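Probable amino acid aminotransferase (Mycobacterium tuberculosis, PDB 6Q1R) is a probable amino acid aminotransferase of the class IV family, a two-subunit protein that binds pyridoxal-5'-phosphate. Local coordinates at residues Leu135-Gly140 and Asp179-Glu184. Numbering follows the deposited sequence.
Sequences LPADGG and DGYVLE. With PLP (pyridoxal-5'-phosphate), chain H.
The carboxylate of D179 faces P136 and A137, OD1 toward the backbone and OD2 toward the methyl of A137. OD1 accepts a weak, strongly bent hydrogen bond from A137 N (3.3 Å, N-H...O angle 128°). The same oxygen lies 3.5 Å from P136 CA. OD2 rests against A137 CB at 3.3 Å. The D179 side chain reaches this place with CG between its own N and carbonyl carbon (chi1 36°). OD1 also has a weak hydrogen bond with S177 OG, so two weak bonds share that oxygen.

OD2 lies in the plane of the Y181 ring, at its edge. The methyl of A137 approaches the same ring obliquely, with CB 4.3 Å from Y181 CD2, and thus touches both carboxylate and ring; R240 makes a cation-pi contact with Y181. Farther along, L183 points toward 135-140, where its CD1 comes within 4.4 Å of L135 O.

P136 to G139 form a type I beta turn that leads into the short, weakly bonded helix 139-142, and G134 of the second subunit packs on L135 and P136. Beyond L183, the extended side chain of E184 brings OE1 to 3.4 Å from N1 of PLP, the carboxylate placement at the pyridine nitrogen that is characteristic of the cofactor site in class IV aminotransferases.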
# COMPACT_ATOMS: atom_id res chain seq x y z
N LEU B 135 2.98 14.93 0.20
CA LEU B 135 2.09 15.33 -0.87
C LEU B 135 1.68 16.79 -0.72
O LEU B 135 1.57 17.30 0.39
CB LEU B 135 0.83 14.46 -0.89
CG LEU B 135 1.07 12.96 -0.80
CD1 LEU B 135 -0.21 12.21 -0.42
CD2 LEU B 135 1.74 12.39 -2.05
N PRO B 136 1.49 17.49 -1.84
CA PRO B 136 0.93 18.84 -1.78
C PRO B 136 -0.58 18.81 -1.55
O PRO B 136 -1.22 17.76 -1.58
CB PRO B 136 1.27 19.42 -3.16
CG PRO B 136 1.33 18.22 -4.04
CD PRO B 136 1.86 17.10 -3.21
N ALA B 137 -1.14 20.00 -1.32
CA ALA B 137 -2.56 20.09 -1.00
C ALA B 137 -3.45 19.77 -2.20
O ALA B 137 -4.59 19.35 -2.02
CB ALA B 137 -2.89 21.48 -0.46
N ASP B 138 -2.95 19.99 -3.43
CA ASP B 138 -3.69 19.62 -4.65
C ASP B 138 -3.56 18.14 -5.00
O ASP B 138 -3.85 17.76 -6.13
CB ASP B 138 -3.22 20.49 -5.83
CG ASP B 138 -1.81 20.15 -6.32
OD1 ASP B 138 -1.08 19.40 -5.63
OD2 ASP B 138 -1.40 20.72 -7.36
N GLY B 139 -3.12 17.31 -4.05
CA GLY B 139 -2.78 15.94 -4.39
C GLY B 139 -3.98 15.08 -4.74
O GLY B 139 -3.93 14.31 -5.70
N GLY B 140 -5.07 15.19 -3.98
CA GLY B 140 -6.20 14.32 -4.20
C GLY B 140 -6.90 14.56 -5.52
O GLY B 140 -7.35 13.62 -6.18
N ASP B 179 3.35 21.99 1.43
CA ASP B 179 3.11 23.42 1.54
C ASP B 179 2.66 23.85 2.94
O ASP B 179 2.45 25.04 3.17
CB ASP B 179 2.07 23.86 0.50
CG ASP B 179 0.99 22.82 0.27
OD1 ASP B 179 1.30 21.62 0.26
OD2 ASP B 179 -0.18 23.21 0.09
N GLY B 180 2.52 22.91 3.87
CA GLY B 180 2.28 23.23 5.26
C GLY B 180 0.84 23.19 5.73
O GLY B 180 0.54 23.82 6.75
N TYR B 181 -0.05 22.48 5.04
CA TYR B 181 -1.44 22.38 5.45
C TYR B 181 -1.70 21.02 6.10
O TYR B 181 -1.21 19.99 5.63
CB TYR B 181 -2.38 22.61 4.27
CG TYR B 181 -2.33 24.03 3.76
CD1 TYR B 181 -2.82 25.08 4.53
CD2 TYR B 181 -1.80 24.33 2.52
CE1 TYR B 181 -2.77 26.39 4.07
CE2 TYR B 181 -1.75 25.63 2.05
CZ TYR B 181 -2.24 26.65 2.83
OH TYR B 181 -2.19 27.95 2.36
N VAL B 182 -2.50 21.02 7.17
CA VAL B 182 -2.83 19.79 7.89
C VAL B 182 -3.65 18.87 7.00
O VAL B 182 -4.64 19.29 6.39
CB VAL B 182 -3.57 20.12 9.19
CG1 VAL B 182 -3.99 18.84 9.90
CG2 VAL B 182 -2.71 21.00 10.08
N LEU B 183 -3.26 17.59 6.96
CA LEU B 183 -3.93 16.61 6.11
C LEU B 183 -4.79 15.71 6.97
O LEU B 183 -5.99 15.98 7.15
CB LEU B 183 -2.88 15.85 5.29
CG LEU B 183 -2.14 16.66 4.23
CD1 LEU B 183 -0.98 15.86 3.66
CD2 LEU B 183 -3.09 17.07 3.13
N GLU B 184 -4.25 14.63 7.54
CA GLU B 184 -5.04 13.69 8.32
C GLU B 184 -4.07 12.84 9.12
O GLU B 184 -2.85 12.99 9.02
CB GLU B 184 -5.92 12.81 7.44
CG GLU B 184 -5.14 11.90 6.50
CD GLU B 184 -6.04 10.95 5.73
OE1 GLU B 184 -7.26 10.91 6.02
OE2 GLU B 184 -5.53 10.26 4.82
N1 PLP H . -7.92 8.22 7.95
C2 PLP H . -7.40 7.10 7.40
C2A PLP H . -6.07 7.14 6.70
C3 PLP H . -8.15 5.82 7.49
O3 PLP H . -7.67 4.67 6.94
C4 PLP H . -9.45 5.83 8.19
C4A PLP H . -10.20 4.55 8.24
C5 PLP H . -9.92 7.12 8.75
C6 PLP H . -9.11 8.24 8.59
C5A PLP H . -11.23 7.28 9.49
O4P PLP H . -12.37 6.78 8.79
P PLP H . -13.74 6.53 9.60
O1P PLP H . -13.49 5.41 10.57
O2P PLP H . -14.83 6.15 8.63
O3P PLP H . -14.14 7.81 10.31